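Local structure of flavodoxin (Fusobacterium nucleatum, 6OHK) at residues Tyr59-Ala64 with Gly97-Gly102; Lys35-Lys40 with Glu47-Leu52. The protein carries electrons by means of a bound flavin mononucleotide and probably serves as a low-potential electron donor to several redox enzymes. The protein carries 1 engineered substitution. One frame throughout, in Å; residues are numbered along the deposited sequence. Where two conformers were deposited one is given.

Contact 1 (Tyr59-Ala64 with Gly97-Gly102); sequences YQVGEA and GESFCG. With FMN (flavin mononucleotide), chain B.
The side chain of Ser99 overlaps the backbone of Gly62, its CB lying 3.6 Å from Gly62 N and nearly as close to Gly62 CA. Further along, the two segments meet backbone to backbone: Gly62 O comes within 3.2 Å of Gly102 O, a close approach of two acceptors and not a bond, in a fit that two glycines make possible. Gly62 also has a positive phi of 91°, in a turn whose ends are tied by paired backbone bonds between Tyr59 and Glu63.

The flavin completes the join. Its O4 takes two donors, one from each segment: Gly62 N at 3.1 Å and, in the conformer described here of the two modelled, Ser99 OG at 2.9 Å. The hydroxyl reaches O4 because chi1 of 62° sets OG between the backbone N and the carbonyl carbon. Beside it, FMN N3 donates to Ser99 O (2.9 Å, 163°), a carbonyl that also accepts Gly102 N within the type II turn Ser99-Gly102. Cys101 N binds FMN O2 at 3.0 Å, so three of the four bonds from these segments to the pyrimidine edge use backbone groups.

At the other end of the cofactor, Tyr59 brings one flank to the dimethylbenzene ring, CE1 lying 3.6 Å from FMN C8. Its OH donates to the phosphate oxygen O2P (2.6 Å), which lies in the ring plane at the edge, while FMN O2' sits over one face. Two loops following parallel strands, meeting around the pyrimidine edge, form part of the FMN site characteristic of flavodoxins.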
ATOM      1  N   TYR A  59       5.291  -2.130  11.937  1.00  9.26           N
ATOM      2  CA  TYR A  59       5.973  -2.669  13.103  1.00  9.99           C
ATOM      3  C   TYR A  59       6.992  -1.635  13.554  1.00 10.89           C
ATOM      4  O   TYR A  59       7.269  -0.651  12.869  1.00 12.38           O
ATOM      5  CB  TYR A  59       6.665  -4.000  12.769  1.00 11.43           C
ATOM      6  CG  TYR A  59       5.679  -5.137  12.620  1.00 10.86           C
ATOM      7  CD1 TYR A  59       5.101  -5.702  13.738  1.00 11.73           C
ATOM      8  CD2 TYR A  59       5.241  -5.577  11.371  1.00 10.58           C
ATOM      9  CE1 TYR A  59       4.170  -6.687  13.624  1.00 10.49           C
ATOM     10  CE2 TYR A  59       4.319  -6.575  11.263  1.00 10.30           C
ATOM     11  CZ  TYR A  59       3.789  -7.134  12.385  1.00  9.77           C
ATOM     12  OH  TYR A  59       2.838  -8.127  12.385  1.00 10.52           O
ATOM     13  N   GLN A  60       7.573  -1.846  14.748  1.00 12.46           N
ATOM     14  CA  GLN A  60       8.749  -1.054  15.180  1.00 15.26           C
ATOM     15  C   GLN A  60       8.486   0.457  15.141  1.00 15.51           C
ATOM     16  O   GLN A  60       9.282   1.243  14.620  1.00 18.32           O
ATOM     17  CB  GLN A  60       9.969  -1.394  14.327  1.00 16.94           C
ATOM     18  CG  GLN A  60      10.452  -2.805  14.445  1.00 23.03           C
ATOM     19  CD  GLN A  60      11.195  -3.058  15.747  1.00 39.24           C
ATOM     20  OE1 GLN A  60      11.961  -2.214  16.213  1.00 39.12           O
ATOM     21  NE2 GLN A  60      10.962  -4.223  16.344  1.00 48.39           N
ATOM     22  N   VAL A  61       7.351   0.871  15.677  1.00 15.44           N
ATOM     23  CA  VAL A  61       7.032   2.293  15.827  1.00 15.32           C
ATOM     24  C   VAL A  61       6.997   2.971  14.471  1.00 16.04           C
ATOM     25  O   VAL A  61       7.713   3.948  14.205  1.00 21.42           O
ATOM     26  CB  VAL A  61       7.987   3.024  16.796  1.00 20.24           C
ATOM     27  CG1 VAL A  61       7.317   4.288  17.303  1.00 27.34           C
ATOM     28  CG2 VAL A  61       8.378   2.125  17.956  1.00 23.20           C
ATOM     29  N   GLY A  62       6.122   2.485  13.612  1.00 12.27           N
ATOM     30  CA  GLY A  62       5.843   3.145  12.367  1.00 11.62           C
ATOM     31  C   GLY A  62       6.691   2.718  11.186  1.00 11.73           C
ATOM     32  O   GLY A  62       6.607   3.349  10.128  1.00 13.92           O
ATOM     33  N   GLU A  63       7.456   1.661  11.306  1.00 10.93           N
ATOM     34  CA  GLU A  63       8.200   1.140  10.168  1.00 11.34           C
ATOM     35  C   GLU A  63       7.334   0.197   9.352  1.00 10.39           C
ATOM     36  O   GLU A  63       6.325  -0.329   9.821  1.00 10.38           O
ATOM     37  CB  GLU A  63       9.454   0.387  10.620  1.00 12.91           C
ATOM     38  CG  GLU A  63      10.485   1.287  11.269  1.00 16.32           C
ATOM     39  CD  GLU A  63      11.772   0.553  11.616  1.00 21.23           C
ATOM     40  OE1 GLU A  63      11.878  -0.662  11.387  1.00 20.56           O
ATOM     41  OE2 GLU A  63      12.691   1.209  12.161  1.00 28.71           O
ATOM     42  N   ALA A  64       7.758  -0.035   8.115  1.00 10.06           N
ATOM     43  CA  ALA A  64       7.193  -1.124   7.324  1.00  9.47           C
ATOM     44  C   ALA A  64       7.727  -2.453   7.854  1.00  9.43           C
ATOM     45  O   ALA A  64       8.620  -2.502   8.706  1.00 10.79           O
ATOM     46  CB  ALA A  64       7.561  -0.926   5.856  1.00 10.45           C
ATOM     47  N   GLY A  97      -1.143   5.163  18.620  1.00 11.17           N
ATOM     48  CA  GLY A  97      -1.770   6.428  18.322  1.00 12.85           C
ATOM     49  C   GLY A  97      -0.883   7.452  17.656  1.00 11.05           C
ATOM     50  O   GLY A  97      -1.409   8.474  17.213  1.00 12.47           O
ATOM     51  N   GLU A  98       0.422   7.222  17.588  1.00 12.13           N
ATOM     52  CA  GLU A  98       1.331   8.113  16.879  1.00 12.76           C
ATOM     53  C   GLU A  98       2.008   7.437  15.700  1.00 13.10           C
ATOM     54  O   GLU A  98       2.860   8.066  15.065  1.00 15.96           O
ATOM     55  CB  GLU A  98       2.418   8.710  17.784  1.00 16.21           C
ATOM     56  CG  GLU A  98       1.846   9.467  18.951  1.00 21.28           C
ATOM     57  CD  GLU A  98       2.894  10.285  19.685  1.00 50.80           C
ATOM     58  OE1 GLU A  98       2.911  10.243  20.935  1.00 46.41           O
ATOM     59  OE2 GLU A  98       3.698  10.967  19.012  1.00 61.65           O
ATOM     60  N   SER A  99       1.632   6.204  15.350  1.00 10.96           N
ATOM     61  CA  SER A  99       2.345   5.507  14.270  0.72 10.79           C
ATOM     62  C   SER A  99       1.424   4.602  13.471  1.00  9.17           C
ATOM     63  O   SER A  99       1.894   3.633  12.864  1.00 10.34           O
ATOM     64  CB  SER A  99       3.551   4.745  14.792  0.72 10.82           C
ATOM     65  OG  SER A  99       3.211   3.733  15.715  0.72 10.86           O
ATOM     66  N   PHE A 100       0.144   4.890  13.445  1.00  9.31           N
ATOM     67  CA  PHE A 100      -0.796   4.024  12.744  1.00  9.22           C
ATOM     68  C   PHE A 100      -0.493   3.981  11.257  1.00  9.10           C
ATOM     69  O   PHE A 100      -0.494   5.011  10.571  1.00  9.39           O
ATOM     70  CB  PHE A 100      -2.211   4.544  12.963  1.00 10.15           C
ATOM     71  CG  PHE A 100      -3.272   3.829  12.169  1.00  9.40           C
ATOM     72  CD1 PHE A 100      -3.475   2.465  12.300  1.00 10.08           C
ATOM     73  CD2 PHE A 100      -4.110   4.523  11.327  1.00  9.26           C
ATOM     74  CE1 PHE A 100      -4.458   1.814  11.593  1.00 10.20           C
ATOM     75  CE2 PHE A 100      -5.081   3.877  10.614  1.00 10.47           C
ATOM     76  CZ  PHE A 100      -5.258   2.534  10.753  1.00 10.03           C
ATOM     77  N   CYS A 101      -0.288   2.771  10.746  1.00  9.12           N
ATOM     78  CA  CYS A 101       0.041   2.568   9.338  1.00  9.41           C
ATOM     79  C   CYS A 101       1.243   3.385   8.895  1.00  9.26           C
ATOM     80  O   CYS A 101       1.370   3.742   7.721  1.00 10.31           O
ATOM     81  CB  CYS A 101      -1.160   2.802   8.403  1.00 10.88           C
ATOM     82  SG  CYS A 101      -2.399   1.525   8.494  1.00 10.85           S
ATOM     83  N   GLY A 102       2.168   3.652   9.806  1.00  9.93           N
ATOM     84  CA  GLY A 102       3.313   4.480   9.476  1.00  9.86           C
ATOM     85  C   GLY A 102       4.211   3.917   8.409  1.00 10.38           C
ATOM     86  O   GLY A 102       4.957   4.672   7.770  1.00 10.51           O
TER
HETATM   87  N1  FMN B 201       0.387  -1.060  13.922  1.00  9.33           N
HETATM   88  C2  FMN B 201       0.525   0.304  13.619  1.00 10.02           C
HETATM   89  O2  FMN B 201      -0.339   0.905  13.071  1.00 10.44           O
HETATM   90  N3  FMN B 201       1.738   0.958  14.030  1.00 10.07           N
HETATM   91  C4  FMN B 201       2.773   0.359  14.695  1.00 10.98           C
HETATM   92  O4  FMN B 201       3.749   1.024  14.975  1.00 11.46           O
HETATM   93  C4A FMN B 201       2.600  -1.016  15.007  1.00  9.96           C
HETATM   94  N5  FMN B 201       3.615  -1.680  15.694  1.00 12.37           N
HETATM   95  C5A FMN B 201       3.346  -3.035  16.033  1.00 11.08           C
HETATM   96  C6  FMN B 201       4.280  -3.710  16.841  1.00 12.84           C
HETATM   97  C7  FMN B 201       4.070  -5.032  17.179  1.00 13.43           C
HETATM   98  C7M FMN B 201       5.205  -5.670  17.994  1.00 19.64           C
HETATM   99  C8  FMN B 201       2.893  -5.669  16.812  1.00 12.81           C
HETATM  100  C8M FMN B 201       2.723  -7.130  17.172  1.00 15.14           C
HETATM  101  C9  FMN B 201       1.964  -5.000  16.018  1.00 11.64           C
HETATM  102  C9A FMN B 201       2.180  -3.693  15.662  1.00  9.60           C
HETATM  103  N10 FMN B 201       1.200  -3.010  14.834  1.00  9.23           N
HETATM  104  C10 FMN B 201       1.418  -1.673  14.581  1.00  9.38           C
HETATM  105  C1' FMN B 201      -0.020  -3.687  14.399  1.00  9.92           C
HETATM  106  C2' FMN B 201       0.251  -4.613  13.174  1.00  8.73           C
HETATM  107  O2' FMN B 201       0.767  -3.899  12.066  1.00  9.39           O
HETATM  108  C3' FMN B 201      -1.080  -5.250  12.737  1.00  8.80           C
HETATM  109  O3' FMN B 201      -1.470  -6.145  13.759  1.00 10.43           O
HETATM  110  C4' FMN B 201      -1.083  -5.962  11.385  1.00  9.44           C
HETATM  111  O4' FMN B 201      -2.421  -6.348  11.091  1.00 10.72           O
HETATM  112  C5' FMN B 201      -0.180  -7.189  11.353  1.00  8.72           C
HETATM  113  O5' FMN B 201      -0.125  -7.646  10.011  1.00  9.05           O
HETATM  114  P   FMN B 201       0.539  -9.069   9.666  1.00  8.55           P
HETATM  115  O1P FMN B 201       0.369  -9.174   8.167  1.00  8.39           O
HETATM  116  O2P FMN B 201       1.967  -9.102  10.089  1.00  9.13           O
HETATM  117  O3P FMN B 201      -0.273 -10.135  10.414  1.00  9.31           O

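Contact 2 (Lys35-Lys40 with Glu47-Leu52); sequences KTFNVK and ENFENL
Phe49 reaches toward strand 34-38 and touches Lys35 and Phe37 with the far end of its ring. At the root, chi1 of -60° places CG anti to the carbonyl carbon, and CB and CG serve as the stem that carries the ring across a gap in which the nearest alpha carbons, those of Lys35 and Phe49, remain 9.4 Å apart. Contact begins at the epsilon carbons. On one flank CE1 approaches Lys35 CB to 4.2 Å; on the other, CE2 lies 3.7 Å from Phe37 CE1. The tip atom CZ serves both neighbours, being 4.0 Å from Lys35 CB and 3.7 Å from Phe37 CE1.

The two phenylalanines arrive from opposite directions and meet rim to rim. Their planes are inclined at 66°, yet neither ring covers the face of the other, so this is not a T-shaped stack. Phe49 CZ comes to the edge of the Phe37 ring, near its plane. The Phe37 ring also stacks with Phe10 of strand 7-11. Lys35 contributes only the base of its chain: bends at chi2 and chi3 lead the ammonium away from the aromatic pair.

An Asx turn, with Lys40 N donating to Asn38 OD1 (3.0 Å, 165°), follows strand 34-38, and Lys83 NZ binds the carbonyls of Glu47 and Phe49 ahead of strand 51-59. Strands 34-38 and 51-59 both run parallel to strand 7-11, one along each side of it. The aromatic pair thus joins edge strand 34-38 to the loop leading into strand 51-59, beside the start of the strand between them, in the doubly wound alpha/beta flavodoxin fold.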
ATOM      1  N   LYS A  35      -0.217  -9.617 -10.905  1.00 10.41           N
ATOM      2  CA  LYS A  35       0.780 -10.589 -10.471  1.00 10.58           C
ATOM      3  C   LYS A  35       1.181 -10.199  -9.061  1.00 10.36           C
ATOM      4  O   LYS A  35       1.398  -9.001  -8.800  1.00 10.97           O
ATOM      5  CB  LYS A  35       2.015 -10.536 -11.356  1.00 12.32           C
ATOM      6  CG  LYS A  35       1.911 -11.115 -12.737  1.00 16.54           C
ATOM      7  CD  LYS A  35       3.246 -11.872 -13.024  1.00 39.08           C
ATOM      8  CE  LYS A  35       3.435 -13.125 -12.128  1.00 41.70           C
ATOM      9  NZ  LYS A  35       4.882 -13.500 -11.820  1.00 27.09           N
ATOM     10  N   THR A  36       1.285 -11.162  -8.161  1.00  9.50           N
ATOM     11  CA  THR A  36       1.489 -10.900  -6.741  1.00  9.94           C
ATOM     12  C   THR A  36       2.813 -11.461  -6.283  1.00  9.27           C
ATOM     13  O   THR A  36       3.192 -12.581  -6.676  1.00 11.16           O
ATOM     14  CB  THR A  36       0.344 -11.499  -5.938  1.00 10.08           C
ATOM     15  OG1 THR A  36      -0.866 -10.892  -6.427  1.00 13.78           O
ATOM     16  CG2 THR A  36       0.488 -11.259  -4.456  1.00 12.35           C
ATOM     17  N   PHE A  37       3.498 -10.722  -5.425  1.00  8.69           N
ATOM     18  CA  PHE A  37       4.836 -11.036  -4.966  1.00  8.53           C
ATOM     19  C   PHE A  37       4.958 -10.733  -3.491  1.00  8.26           C
ATOM     20  O   PHE A  37       4.435  -9.714  -3.017  1.00  8.87           O
ATOM     21  CB  PHE A  37       5.865 -10.141  -5.671  1.00  9.22           C
ATOM     22  CG  PHE A  37       5.838 -10.224  -7.168  1.00  8.88           C
ATOM     23  CD1 PHE A  37       4.949  -9.454  -7.891  1.00  9.67           C
ATOM     24  CD2 PHE A  37       6.700 -11.061  -7.856  1.00  9.51           C
ATOM     25  CE1 PHE A  37       4.895  -9.506  -9.276  1.00 10.30           C
ATOM     26  CE2 PHE A  37       6.674 -11.099  -9.227  1.00 11.77           C
ATOM     27  CZ  PHE A  37       5.772 -10.307  -9.948  1.00 11.53           C
ATOM     28  N   ASN A  38       5.634 -11.609  -2.757  1.00  8.82           N
ATOM     29  CA  ASN A  38       5.991 -11.393  -1.364  1.00  8.75           C
ATOM     30  C   ASN A  38       7.413 -10.882  -1.333  1.00  9.00           C
ATOM     31  O   ASN A  38       8.328 -11.573  -1.798  1.00 10.12           O
ATOM     32  CB  ASN A  38       5.860 -12.712  -0.598  1.00 10.32           C
ATOM     33  CG  ASN A  38       6.078 -12.567   0.892  1.00 10.23           C
ATOM     34  OD1 ASN A  38       6.852 -11.775   1.363  1.00 10.69           O
ATOM     35  ND2 ASN A  38       5.377 -13.416   1.653  1.00 14.42           N
ATOM     36  N   VAL A  39       7.615  -9.686  -0.801  1.00  8.97           N
ATOM     37  CA  VAL A  39       8.925  -9.040  -0.856  1.00  9.37           C
ATOM     38  C   VAL A  39       9.966  -9.688   0.048  1.00  9.44           C
ATOM     39  O   VAL A  39      11.139  -9.300  -0.003  1.00 10.55           O
ATOM     40  CB  VAL A  39       8.839  -7.515  -0.661  1.00 10.04           C
ATOM     41  CG1 VAL A  39       7.981  -6.919  -1.759  1.00 10.67           C
ATOM     42  CG2 VAL A  39       8.356  -7.136   0.713  1.00 11.88           C
ATOM     43  N   LYS A  40       9.592 -10.716   0.810  1.00  9.86           N
ATOM     44  CA  LYS A  40      10.644 -11.557   1.378  1.00 11.20           C
ATOM     45  C   LYS A  40      11.499 -12.166   0.289  1.00 11.49           C
ATOM     46  O   LYS A  40      12.629 -12.595   0.576  1.00 13.30           O
ATOM     47  CB  LYS A  40      10.081 -12.644   2.274  1.00 12.39           C
ATOM     48  CG  LYS A  40       9.402 -13.768   1.600  1.00 13.73           C
ATOM     49  CD  LYS A  40       8.742 -14.592   2.713  1.00 19.88           C
ATOM     50  CE  LYS A  40       8.120 -15.853   2.260  1.00 26.59           C
ATOM     51  NZ  LYS A  40       7.764 -16.709   3.462  1.00 24.50           N
ATOM     52  N   GLU A  47      10.225  -3.095 -10.926  1.00 11.69           N
ATOM     53  CA  GLU A  47      10.620  -2.415 -12.161  1.00 13.41           C
ATOM     54  C   GLU A  47       9.732  -2.794 -13.338  1.00 13.42           C
ATOM     55  O   GLU A  47       9.613  -2.009 -14.302  1.00 14.31           O
ATOM     56  CB  GLU A  47      12.070  -2.769 -12.487  1.00 18.44           C
ATOM     57  CG  GLU A  47      12.925  -1.710 -13.150  1.00 39.08           C
ATOM     58  CD  GLU A  47      14.402  -2.025 -12.936  1.00 57.88           C
ATOM     59  OE1 GLU A  47      15.107  -1.241 -12.249  1.00 49.44           O
ATOM     60  OE2 GLU A  47      14.839  -3.096 -13.413  1.00 57.87           O
ATOM     61  N   ASN A  48       9.136  -3.980 -13.317  1.00 12.26           N
ATOM     62  CA  ASN A  48       8.457  -4.565 -14.466  1.00 13.51           C
ATOM     63  C   ASN A  48       7.018  -4.102 -14.659  1.00 13.83           C
ATOM     64  O   ASN A  48       6.399  -4.508 -15.655  1.00 15.77           O
ATOM     65  CB  ASN A  48       8.445  -6.083 -14.318  1.00 15.46           C
ATOM     66  CG  ASN A  48       9.832  -6.671 -14.307  1.00 17.83           C
ATOM     67  OD1 ASN A  48      10.781  -6.061 -14.795  1.00 22.65           O
ATOM     68  ND2 ASN A  48       9.949  -7.875 -13.754  1.00 20.80           N
ATOM     69  N   PHE A  49       6.463  -3.291 -13.762  1.00 11.31           N
ATOM     70  CA  PHE A  49       5.069  -2.912 -13.814  1.00 11.85           C
ATOM     71  C   PHE A  49       4.943  -1.405 -13.847  1.00 12.65           C
ATOM     72  O   PHE A  49       5.700  -0.680 -13.197  1.00 14.57           O
ATOM     73  CB  PHE A  49       4.333  -3.442 -12.572  1.00 11.60           C
ATOM     74  CG  PHE A  49       4.385  -4.920 -12.471  1.00 11.20           C
ATOM     75  CD1 PHE A  49       3.444  -5.683 -13.111  1.00 13.57           C
ATOM     76  CD2 PHE A  49       5.412  -5.570 -11.813  1.00 10.87           C
ATOM     77  CE1 PHE A  49       3.504  -7.052 -13.093  1.00 15.60           C
ATOM     78  CE2 PHE A  49       5.496  -6.913 -11.794  1.00 12.27           C
ATOM     79  CZ  PHE A  49       4.552  -7.672 -12.422  1.00 14.56           C
ATOM     80  N   GLU A  50       3.925  -0.935 -14.558  1.00 10.98           N
ATOM     81  CA  GLU A  50       3.562   0.471 -14.538  1.00 10.51           C
ATOM     82  C   GLU A  50       2.495   0.779 -13.519  1.00 10.20           C
ATOM     83  O   GLU A  50       2.373   1.932 -13.117  1.00 12.80           O
ATOM     84  CB  GLU A  50       3.097   0.929 -15.924  1.00 14.07           C
ATOM     85  CG  GLU A  50       4.205   0.730 -17.006  1.00 23.05           C
ATOM     86  CD  GLU A  50       3.871   1.370 -18.350  1.00 48.86           C
ATOM     87  OE1 GLU A  50       2.966   2.230 -18.409  1.00 37.59           O
ATOM     88  OE2 GLU A  50       4.528   1.010 -19.352  1.00 58.12           O
ATOM     89  N   ASN A  51       1.679  -0.201 -13.178  1.00  9.39           N
ATOM     90  CA  ASN A  51       0.639  -0.078 -12.179  1.00  9.26           C
ATOM     91  C   ASN A  51       1.041  -0.943 -10.998  1.00  8.54           C
ATOM     92  O   ASN A  51       1.325  -2.129 -11.186  1.00  9.42           O
ATOM     93  CB  ASN A  51      -0.683  -0.609 -12.734  1.00 10.31           C
ATOM     94  CG  ASN A  51      -1.183   0.186 -13.914  1.00 10.09           C
ATOM     95  OD1 ASN A  51      -0.973   1.394 -13.974  1.00 11.05           O
ATOM     96  ND2 ASN A  51      -1.865  -0.486 -14.845  1.00 11.02           N
ATOM     97  N   LEU A  52       1.074  -0.370  -9.793  1.00  7.98           N
ATOM     98  CA  LEU A  52       1.571  -1.056  -8.607  1.00  8.16           C
ATOM     99  C   LEU A  52       0.656  -0.838  -7.425  1.00  7.50           C
ATOM    100  O   LEU A  52       0.112   0.248  -7.226  1.00  8.61           O
ATOM    101  CB  LEU A  52       2.934  -0.485  -8.239  1.00  8.29           C
ATOM    102  CG  LEU A  52       4.086  -0.864  -9.162  1.00  9.79           C
ATOM    103  CD1 LEU A  52       5.267   0.058  -8.929  1.00 12.76           C
ATOM    104  CD2 LEU A  52       4.519  -2.302  -8.948  1.00 10.04           C
TER

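One strand joins the two sites: strand 51-59 sets out from contact 2 and delivers Tyr59 to contact 1, so the pair lie in series along the chain, on opposite sides of its centre. Their centres are 23 Å apart and their nearest atoms about 8 Å, without touching. Contact 1 builds part of the flavin pocket, with six of its 19 residues. Contact 2 is apolar packing away from it, the side chain of Phe37 being about 12 Å from those of Thr13 and Thr18, which bind the cofactor. As is familiar in alpha/beta proteins, the ligand is held by loops at the carboxyl ends of parallel strands; contact 2 lies toward the opposite end of strand 51-59.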